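Local coordinates for protein galactose-1-phosphate uridylyltransferase (Pyrobaculum aerophilum str. IM2, PDB 6K9Z) that probably transfers uridylyl groups between UDP-glucose and hexose 1-phosphates such as galactose 1-phosphate, and binds zinc and UDP, at residues R74-V88 / L136-V148. The protein carries 1 engineered substitution. Residues are numbered along the deposited sequence; the frame is centred on the assembly and turned at random.
Engineered in segment 136-148: F140 (natural residue His). With ZN (zinc ion), chain C; UDP (uridine-5'-diphosphate), chain G.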
ATOM      1  N   ARG A  74      -8.630 -13.069 -16.851  1.00 23.30           N
ATOM      2  CA  ARG A  74      -8.976 -14.505 -16.853  1.00 24.81           C
ATOM      3  C   ARG A  74      -8.629 -15.123 -15.492  1.00 23.42           C
ATOM      4  O   ARG A  74      -7.447 -15.069 -15.095  1.00 22.25           O
ATOM      5  CB  ARG A  74      -8.204 -15.215 -17.971  1.00 28.10           C
ATOM      6  CG  ARG A  74      -8.425 -16.712 -18.069  1.00 31.31           C
ATOM      7  CD  ARG A  74      -9.878 -17.100 -18.108  1.00 34.52           C
ATOM      8  NE  ARG A  74     -10.078 -18.548 -18.225  1.00 37.87           N
ATOM      9  CZ  ARG A  74      -9.972 -19.226 -19.350  1.00 41.23           C
ATOM     10  NH1 ARG A  74      -9.677 -18.592 -20.469  1.00 44.74           N
ATOM     11  NH2 ARG A  74     -10.153 -20.529 -19.365  1.00 44.96           N
ATOM     12  N   GLY A  75      -9.616 -15.728 -14.846  1.00 22.79           N
ATOM     13  CA  GLY A  75      -9.462 -16.276 -13.492  1.00 22.17           C
ATOM     14  C   GLY A  75     -10.776 -16.449 -12.779  1.00 22.12           C
ATOM     15  O   GLY A  75     -11.813 -16.644 -13.447  1.00 22.50           O
ATOM     16  N   SER A  76     -10.706 -16.540 -11.457  1.00 21.75           N
ATOM     17  CA  SER A  76     -11.877 -16.734 -10.575  1.00 22.26           C
ATOM     18  C   SER A  76     -11.683 -15.820  -9.387  1.00 21.01           C
ATOM     19  O   SER A  76     -10.535 -15.699  -8.881  1.00 19.84           O
ATOM     20  CB  SER A  76     -12.058 -18.146 -10.085  1.00 24.09           C
ATOM     21  OG  SER A  76     -12.016 -19.043 -11.147  1.00 27.77           O
ATOM     22  N   SER A  77     -12.773 -15.233  -8.943  1.00 20.10           N
ATOM     23  CA  SER A  77     -12.833 -14.459  -7.681  1.00 19.74           C
ATOM     24  C   SER A  77     -13.887 -15.137  -6.807  1.00 19.21           C
ATOM     25  O   SER A  77     -15.026 -15.293  -7.279  1.00 20.74           O
ATOM     26  CB  SER A  77     -13.140 -13.052  -7.937  1.00 19.27           C
ATOM     27  OG  SER A  77     -13.333 -12.403  -6.704  1.00 19.58           O
ATOM     28  N   LEU A  78     -13.439 -15.671  -5.665  1.00 18.56           N
ATOM     29  CA  LEU A  78     -14.233 -16.535  -4.784  1.00 18.65           C
ATOM     30  C   LEU A  78     -14.320 -15.911  -3.388  1.00 18.16           C
ATOM     31  O   LEU A  78     -13.376 -15.254  -2.934  1.00 17.42           O
ATOM     32  CB  LEU A  78     -13.595 -17.926  -4.724  1.00 19.33           C
ATOM     33  CG  LEU A  78     -13.397 -18.660  -6.052  1.00 20.04           C
ATOM     34  CD1 LEU A  78     -12.633 -19.971  -5.787  1.00 21.10           C
ATOM     35  CD2 LEU A  78     -14.698 -18.938  -6.729  1.00 21.63           C
ATOM     36  N   VAL A  79     -15.432 -16.157  -2.747  1.00 18.80           N
ATOM     37  CA  VAL A  79     -15.695 -15.815  -1.333  1.00 18.99           C
ATOM     38  C   VAL A  79     -15.673 -17.117  -0.566  1.00 19.18           C
ATOM     39  O   VAL A  79     -16.362 -18.084  -0.944  1.00 19.55           O
ATOM     40  CB  VAL A  79     -17.015 -15.056  -1.149  1.00 19.97           C
ATOM     41  CG1 VAL A  79     -17.270 -14.803   0.321  1.00 20.64           C
ATOM     42  CG2 VAL A  79     -17.006 -13.762  -1.927  1.00 20.55           C
ATOM     43  N   VAL A  80     -14.908 -17.123   0.510  1.00 18.81           N
ATOM     44  CA  VAL A  80     -14.862 -18.259   1.465  1.00 19.24           C
ATOM     45  C   VAL A  80     -15.770 -17.841   2.634  1.00 20.29           C
ATOM     46  O   VAL A  80     -15.317 -16.987   3.446  1.00 19.85           O
ATOM     47  CB  VAL A  80     -13.431 -18.515   1.939  1.00 18.78           C
ATOM     48  CG1 VAL A  80     -13.364 -19.647   2.977  1.00 19.75           C
ATOM     49  CG2 VAL A  80     -12.478 -18.763   0.755  1.00 18.71           C
ATOM     50  N   VAL A  81     -16.951 -18.431   2.720  1.00 20.20           N
ATOM     51  CA  VAL A  81     -17.866 -18.221   3.867  1.00 21.31           C
ATOM     52  C   VAL A  81     -17.387 -19.189   4.931  1.00 21.64           C
ATOM     53  O   VAL A  81     -17.547 -20.417   4.757  1.00 22.10           O
ATOM     54  CB  VAL A  81     -19.342 -18.377   3.503  1.00 22.01           C
ATOM     55  CG1 VAL A  81     -20.240 -17.898   4.630  1.00 23.00           C
ATOM     56  CG2 VAL A  81     -19.696 -17.701   2.202  1.00 22.02           C
ATOM     57  N   GLU A  82     -16.863 -18.636   6.012  1.00 21.29           N
ATOM     58  CA  GLU A  82     -16.033 -19.342   7.006  1.00 21.53           C
ATOM     59  C   GLU A  82     -16.852 -20.145   8.023  1.00 22.64           C
ATOM     60  O   GLU A  82     -16.247 -20.971   8.686  1.00 22.62           O
ATOM     61  CB  GLU A  82     -15.148 -18.328   7.694  1.00 21.33           C
ATOM     62  CG  GLU A  82     -14.071 -17.802   6.769  1.00 20.88           C
ATOM     63  CD  GLU A  82     -13.319 -16.619   7.378  1.00 21.76           C
ATOM     64  OE1 GLU A  82     -13.780 -16.140   8.442  1.00 23.30           O
ATOM     65  OE2 GLU A  82     -12.211 -16.311   6.888  1.00 21.13           O
ATOM     66  N   THR A  83     -18.143 -19.852   8.155  1.00 23.44           N
ATOM     67  CA  THR A  83     -19.064 -20.462   9.154  1.00 24.87           C
ATOM     68  C   THR A  83     -20.467 -20.097   8.722  1.00 25.61           C
ATOM     69  O   THR A  83     -20.652 -19.024   8.150  1.00 25.65           O
ATOM     70  CB  THR A  83     -18.803 -19.917  10.571  1.00 25.25           C
ATOM     71  OG1 THR A  83     -19.828 -20.362  11.445  1.00 26.51           O
ATOM     72  CG2 THR A  83     -18.795 -18.392  10.607  1.00 25.67           C
ATOM     73  N   PRO A  84     -21.481 -20.946   8.982  1.00 27.01           N
ATOM     74  CA  PRO A  84     -22.875 -20.577   8.774  1.00 28.96           C
ATOM     75  C   PRO A  84     -23.369 -19.526   9.798  1.00 30.44           C
ATOM     76  O   PRO A  84     -24.335 -18.878   9.539  1.00 30.83           O
ATOM     77  CB  PRO A  84     -23.596 -21.952   8.896  1.00 29.92           C
ATOM     78  CG  PRO A  84     -22.702 -22.818   9.746  1.00 29.57           C
ATOM     79  CD  PRO A  84     -21.309 -22.334   9.461  1.00 27.79           C
ATOM     80  N   GLN A  85     -22.639 -19.369  10.908  1.00 31.69           N
ATOM     81  CA  GLN A  85     -23.040 -18.435  11.996  1.00 34.34           C
ATOM     82  C   GLN A  85     -22.612 -17.001  11.664  1.00 33.50           C
ATOM     83  O   GLN A  85     -21.405 -16.761  11.498  1.00 31.73           O
ATOM     84  CB  GLN A  85     -22.406 -18.867  13.320  1.00 36.78           C
ATOM     85  CG  GLN A  85     -22.988 -20.151  13.889  1.00 41.35           C
ATOM     86  CD  GLN A  85     -22.364 -20.522  15.212  1.00 44.76           C
ATOM     87  OE1 GLN A  85     -22.881 -21.355  15.953  1.00 51.81           O
ATOM     88  NE2 GLN A  85     -21.240 -19.901  15.525  1.00 45.16           N
ATOM     89  N   HIS A  86     -23.590 -16.102  11.532  1.00 34.46           N
ATOM     90  CA  HIS A  86     -23.344 -14.668  11.229  1.00 35.11           C
ATOM     91  C   HIS A  86     -22.704 -13.909  12.398  1.00 36.69           C
ATOM     92  O   HIS A  86     -21.805 -13.095  12.137  1.00 35.77           O
ATOM     93  CB  HIS A  86     -24.647 -13.987  10.800  1.00 36.18           C
ATOM     94  CG  HIS A  86     -24.445 -12.626  10.232  1.00 35.66           C
ATOM     95  ND1 HIS A  86     -24.458 -12.388   8.876  1.00 35.81           N
ATOM     96  CD2 HIS A  86     -24.223 -11.434  10.826  1.00 37.12           C
ATOM     97  CE1 HIS A  86     -24.258 -11.106   8.657  1.00 35.67           C
ATOM     98  NE2 HIS A  86     -24.109 -10.500   9.837  1.00 36.63           N
ATOM     99  N   ASP A  87     -23.166 -14.160  13.629  1.00 40.32           N
ATOM    100  CA  ASP A  87     -22.697 -13.359  14.794  1.00 43.68           C
ATOM    101  C   ASP A  87     -21.415 -13.899  15.437  1.00 41.72           C
ATOM    102  O   ASP A  87     -21.454 -14.257  16.624  1.00 44.78           O
ATOM    103  CB  ASP A  87     -23.809 -13.108  15.817  1.00 48.90           C
ATOM    104  CG  ASP A  87     -23.592 -11.822  16.596  1.00 53.98           C
ATOM    105  OD1 ASP A  87     -23.266 -10.800  15.957  1.00 54.61           O
ATOM    106  OD2 ASP A  87     -23.736 -11.853  17.835  1.00 61.05           O
ATOM    107  N   VAL A  88     -20.318 -13.904  14.683  1.00 39.32           N
ATOM    108  CA  VAL A  88     -18.976 -14.260  15.219  1.00 36.99           C
ATOM    109  C   VAL A  88     -18.138 -13.040  14.863  1.00 35.89           C
ATOM    110  O   VAL A  88     -18.226 -12.666  13.701  1.00 35.44           O
ATOM    111  CB  VAL A  88     -18.489 -15.565  14.552  1.00 35.96           C
ATOM    112  CG1 VAL A  88     -17.017 -15.865  14.787  1.00 35.04           C
ATOM    113  CG2 VAL A  88     -19.343 -16.735  15.002  1.00 36.94           C
ATOM    114  N   LEU A 136     -19.643  -5.883   5.298  1.00 32.73           N
ATOM    115  CA  LEU A 136     -20.398  -7.139   5.577  1.00 33.79           C
ATOM    116  C   LEU A 136     -19.855  -7.757   6.883  1.00 32.90           C
ATOM    117  O   LEU A 136     -18.647  -7.930   6.996  1.00 31.66           O
ATOM    118  CB  LEU A 136     -20.252  -8.107   4.397  1.00 35.09           C
ATOM    119  CG  LEU A 136     -20.903  -7.697   3.079  1.00 37.67           C
ATOM    120  CD1 LEU A 136     -20.393  -8.584   1.964  1.00 39.37           C
ATOM    121  CD2 LEU A 136     -22.425  -7.761   3.132  1.00 40.40           C
ATOM    122  N   THR A 137     -20.718  -8.137   7.822  1.00 33.40           N
ATOM    123  CA  THR A 137     -20.321  -8.553   9.198  1.00 34.65           C
ATOM    124  C   THR A 137     -20.141 -10.084   9.275  1.00 32.55           C
ATOM    125  O   THR A 137     -19.469 -10.588  10.211  1.00 35.78           O
ATOM    126  CB  THR A 137     -21.303  -7.949  10.208  1.00 37.56           C
ATOM    127  OG1 THR A 137     -22.681  -8.198   9.873  1.00 40.93           O
ATOM    128  CG2 THR A 137     -21.116  -6.444  10.276  1.00 39.28           C
ATOM    129  N   HIS A 138     -20.635 -10.832   8.291  1.00 29.14           N
ATOM    130  CA  HIS A 138     -20.482 -12.312   8.281  1.00 25.76           C
ATOM    131  C   HIS A 138     -19.018 -12.642   8.071  1.00 24.07           C
ATOM    132  O   HIS A 138     -18.402 -12.035   7.194  1.00 22.43           O
ATOM    133  CB  HIS A 138     -21.384 -12.916   7.193  1.00 25.61           C
ATOM    134  CG  HIS A 138     -21.679 -14.367   7.402  1.00 24.75           C
ATOM    135  ND1 HIS A 138     -22.915 -14.839   7.705  1.00 24.40           N
ATOM    136  CD2 HIS A 138     -20.858 -15.426   7.353  1.00 22.93           C
ATOM    137  CE1 HIS A 138     -22.879 -16.158   7.810  1.00 24.76           C
ATOM    138  NE2 HIS A 138     -21.594 -16.557   7.629  1.00 23.07           N
ATOM    139  N   PRO A 139     -18.428 -13.569   8.880  1.00 22.93           N
ATOM    140  CA  PRO A 139     -17.036 -13.967   8.723  1.00 21.85           C
ATOM    141  C   PRO A 139     -16.805 -14.562   7.334  1.00 21.07           C
ATOM    142  O   PRO A 139     -17.460 -15.528   6.962  1.00 21.15           O
ATOM    143  CB  PRO A 139     -16.819 -15.062   9.765  1.00 22.12           C
ATOM    144  CG  PRO A 139     -17.826 -14.742  10.812  1.00 23.46           C
ATOM    145  CD  PRO A 139     -19.035 -14.264  10.030  1.00 23.91           C
ATOM    146  N   PHE A 140     -15.846 -13.994   6.619  1.00 20.18           N
ATOM    147  CA  PHE A 140     -15.477 -14.476   5.264  1.00 19.71           C
ATOM    148  C   PHE A 140     -14.050 -14.032   4.948  1.00 19.18           C
ATOM    149  O   PHE A 140     -13.530 -13.024   5.486  1.00 18.93           O
ATOM    150  CB  PHE A 140     -16.448 -14.011   4.178  1.00 20.46           C
ATOM    151  CG  PHE A 140     -16.293 -12.567   3.797  1.00 21.21           C
ATOM    152  CD1 PHE A 140     -16.903 -11.583   4.550  1.00 22.80           C
ATOM    153  CD2 PHE A 140     -15.520 -12.183   2.721  1.00 20.61           C
ATOM    154  CE1 PHE A 140     -16.750 -10.245   4.229  1.00 23.48           C
ATOM    155  CE2 PHE A 140     -15.355 -10.840   2.402  1.00 21.17           C
ATOM    156  CZ  PHE A 140     -15.960  -9.878   3.162  1.00 22.74           C
ATOM    157  N   SER A 141     -13.498 -14.743   3.986  1.00 18.45           N
ATOM    158  CA  SER A 141     -12.209 -14.425   3.337  1.00 17.73           C
ATOM    159  C   SER A 141     -12.399 -14.514   1.806  1.00 16.86           C
ATOM    160  O   SER A 141     -13.479 -14.839   1.353  1.00 16.42           O
ATOM    161  CB  SER A 141     -11.103 -15.314   3.907  1.00 17.91           C
ATOM    162  OG  SER A 141     -11.518 -16.642   4.123  1.00 21.19           O
ATOM    163  N   GLN A 142     -11.337 -14.289   1.058  1.00 15.91           N
ATOM    164  CA  GLN A 142     -11.422 -14.152  -0.400  1.00 16.44           C
ATOM    165  C   GLN A 142     -10.301 -14.974  -1.024  1.00 15.84           C
ATOM    166  O   GLN A 142      -9.219 -15.078  -0.455  1.00 15.52           O
ATOM    167  CB  GLN A 142     -11.376 -12.675  -0.828  1.00 17.01           C
ATOM    168  CG  GLN A 142     -12.611 -11.855  -0.407  1.00 18.22           C
ATOM    169  CD  GLN A 142     -12.632 -10.507  -1.073  1.00 20.06           C
ATOM    170  OE1 GLN A 142     -12.774 -10.361  -2.308  1.00 22.47           O
ATOM    171  NE2 GLN A 142     -12.498  -9.499  -0.247  1.00 19.25           N
ATOM    172  N   ILE A 143     -10.589 -15.482  -2.214  1.00 15.70           N
ATOM    173  CA  ILE A 143      -9.562 -16.061  -3.111  1.00 15.29           C
ATOM    174  C   ILE A 143      -9.631 -15.363  -4.479  1.00 15.68           C
ATOM    175  O   ILE A 143     -10.729 -15.284  -5.050  1.00 15.40           O
ATOM    176  CB  ILE A 143      -9.800 -17.568  -3.283  1.00 15.86           C
ATOM    177  CG1 ILE A 143      -9.692 -18.352  -1.968  1.00 15.99           C
ATOM    178  CG2 ILE A 143      -8.806 -18.098  -4.317  1.00 16.37           C
ATOM    179  CD1 ILE A 143     -10.447 -19.663  -1.963  1.00 16.70           C
ATOM    180  N   TYR A 144      -8.488 -14.930  -5.005  1.00 15.82           N
ATOM    181  CA  TYR A 144      -8.364 -14.564  -6.426  1.00 16.04           C
ATOM    182  C   TYR A 144      -7.485 -15.630  -7.050  1.00 16.06           C
ATOM    183  O   TYR A 144      -6.347 -15.839  -6.571  1.00 15.61           O
ATOM    184  CB  TYR A 144      -7.724 -13.203  -6.637  1.00 16.30           C
ATOM    185  CG  TYR A 144      -8.440 -11.970  -6.140  1.00 16.48           C
ATOM    186  CD1 TYR A 144      -9.805 -11.930  -5.859  1.00 16.60           C
ATOM    187  CD2 TYR A 144      -7.708 -10.790  -5.974  1.00 16.48           C
ATOM    188  CE1 TYR A 144     -10.419 -10.765  -5.435  1.00 17.33           C
ATOM    189  CE2 TYR A 144      -8.321  -9.618  -5.563  1.00 16.89           C
ATOM    190  CZ  TYR A 144      -9.678  -9.604  -5.295  1.00 17.22           C
ATOM    191  OH  TYR A 144     -10.307  -8.485  -4.861  1.00 17.70           O
ATOM    192  N   ILE A 145      -7.990 -16.287  -8.070  1.00 16.42           N
ATOM    193  CA  ILE A 145      -7.187 -17.176  -8.945  1.00 16.43           C
ATOM    194  C   ILE A 145      -6.861 -16.320 -10.169  1.00 16.56           C
ATOM    195  O   ILE A 145      -7.787 -15.902 -10.860  1.00 16.58           O
ATOM    196  CB  ILE A 145      -7.987 -18.453  -9.292  1.00 17.83           C
ATOM    197  CG1 ILE A 145      -8.335 -19.228  -8.013  1.00 17.74           C
ATOM    198  CG2 ILE A 145      -7.185 -19.315 -10.220  1.00 18.23           C
ATOM    199  CD1 ILE A 145      -9.214 -20.418  -8.175  1.00 18.82           C
ATOM    200  N   LEU A 146      -5.592 -16.014 -10.342  1.00 16.10           N
ATOM    201  CA  LEU A 146      -5.147 -14.964 -11.266  1.00 16.56           C
ATOM    202  C   LEU A 146      -4.286 -15.510 -12.393  1.00 16.73           C
ATOM    203  O   LEU A 146      -3.528 -16.473 -12.210  1.00 16.52           O
ATOM    204  CB  LEU A 146      -4.329 -13.952 -10.474  1.00 16.42           C
ATOM    205  CG  LEU A 146      -5.053 -13.245  -9.325  1.00 16.08           C
ATOM    206  CD1 LEU A 146      -4.019 -12.678  -8.373  1.00 15.93           C
ATOM    207  CD2 LEU A 146      -5.981 -12.201  -9.883  1.00 17.01           C
ATOM    208  N   PRO A 147      -4.254 -14.781 -13.520  1.00 17.24           N
ATOM    209  CA  PRO A 147      -3.376 -15.113 -14.632  1.00 18.18           C
ATOM    210  C   PRO A 147      -1.961 -14.529 -14.509  1.00 18.52           C
ATOM    211  O   PRO A 147      -1.202 -14.741 -15.446  1.00 19.17           O
ATOM    212  CB  PRO A 147      -4.112 -14.472 -15.825  1.00 19.33           C
ATOM    213  CG  PRO A 147      -4.713 -13.226 -15.216  1.00 18.70           C
ATOM    214  CD  PRO A 147      -5.102 -13.609 -13.811  1.00 17.52           C
ATOM    215  N   VAL A 148      -1.686 -13.781 -13.431  1.00 17.77           N
ATOM    216  CA  VAL A 148      -0.421 -13.050 -13.167  1.00 18.34           C
ATOM    217  C   VAL A 148      -0.042 -13.362 -11.735  1.00 17.38           C
ATOM    218  O   VAL A 148      -0.926 -13.696 -10.901  1.00 17.16           O
ATOM    219  CB  VAL A 148      -0.568 -11.526 -13.369  1.00 18.86           C
ATOM    220  CG1 VAL A 148      -0.701 -11.140 -14.821  1.00 20.90           C
ATOM    221  CG2 VAL A 148      -1.703 -10.982 -12.561  1.00 18.63           C
TER
HETATM  222 ZN    ZN C 401     -24.677 -13.689   7.461  1.00 24.16          ZN
HETATM  223  N1  UDP G 405     -19.709  -9.893  -2.075  1.00 50.53           N
HETATM  224  C2  UDP G 405     -20.388 -10.882  -2.799  1.00 52.26           C
HETATM  225  N3  UDP G 405     -21.715 -10.894  -2.867  1.00 57.61           N
HETATM  226  C4  UDP G 405     -22.402  -9.939  -2.277  1.00 56.78           C
HETATM  227  C5  UDP G 405     -21.789  -8.934  -1.581  1.00 54.31           C
HETATM  228  C6  UDP G 405     -20.418  -8.939  -1.511  1.00 53.88           C
HETATM  229  O2  UDP G 405     -19.834 -11.785  -3.356  1.00 48.25           O
HETATM  230  O4  UDP G 405     -23.618  -9.953  -2.333  1.00 61.04           O
HETATM  231  C1' UDP G 405     -18.265  -9.784  -2.005  1.00 47.06           C
HETATM  232  C2' UDP G 405     -18.036  -8.442  -2.700  1.00 46.67           C
HETATM  233  O2' UDP G 405     -18.328  -8.339  -4.077  1.00 41.24           O
HETATM  234  C3' UDP G 405     -16.594  -8.158  -2.416  1.00 40.06           C
HETATM  235  C4' UDP G 405     -16.461  -8.650  -1.040  1.00 46.27           C
HETATM  236  O4' UDP G 405     -17.636  -9.429  -0.781  1.00 46.95           O
HETATM  237  O3' UDP G 405     -15.693  -8.767  -3.277  1.00 40.37           O
HETATM  238  C5' UDP G 405     -16.300  -7.290  -0.385  1.00 54.67           C
HETATM  239  O5' UDP G 405     -15.092  -6.617  -0.824  1.00 63.43           O
HETATM  240  PA  UDP G 405     -14.659  -5.828  -2.207  1.00 71.02           P
HETATM  241  O1A UDP G 405     -15.794  -5.055  -2.844  1.00 68.71           O
HETATM  242  O2A UDP G 405     -13.646  -4.834  -1.738  1.00 62.26           O
HETATM  243  O3A UDP G 405     -14.003  -6.966  -3.176  1.00 38.42           O
HETATM  244  PB  UDP G 405     -13.659  -7.063  -4.690  1.00 21.82           P
HETATM  245  O1B UDP G 405     -14.943  -6.944  -5.235  1.00 41.19           O
HETATM  246  O2B UDP G 405     -12.992  -8.352  -4.930  1.00 24.22           O
HETATM  247  O3B UDP G 405     -12.874  -5.936  -5.026  1.00 35.69           O
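Strands 76-81 and 140-146 run antiparallel, their axes 4.5 Å apart at closest, and six backbone hydrogen bonds join S76 to I145, L78 to I143 and V80 to S141. They are neighbours in the half-barrel sheet of this HIT-clan transferase. L78, V80, I143 and I145 line one face, where helix 96-114 packs; V80 CG2 lies 3.5 Å from I143 CD1. The other face carries V79, F140, Q142 and Y144 and holds UDP. UDP O2B lies at the edge of the Y144 ring, in the ring plane, and takes a hydrogen bond from Y144 OH at 2.7 Å. F140 is engineered; the natural histidine is the predicted uridylylated residue. V79 CG1 touches F140 CD2 at 4.0 Å, the two side chains crossing obliquely.

Past the strands, E82 reaches back over the chain at F140. S141 OG donates to E82 OE2 on its anti side at 2.9 Å, while E82 OE1 forms a salt bridge with R126 of strand 121-128. An alanine here would probably cost R126 this carboxylate partner and S141 OG its acceptor.

At the far end H86 and H138 each bind zinc through ND1, with C30 and C33 completing the site. With CG anti to the backbone N (chi1 -160°), the H138 ring points ND1 at zinc and NE2 at T83. H138 NE2 donates to T83 O, in the H138 ring plane (2.7 Å, 167°); with zinc on ND1, this bond keeps the ring from turning. H86 NE2 donates at 2.7 Å to T137 OG1, which lies 22° out of the H86 ring plane.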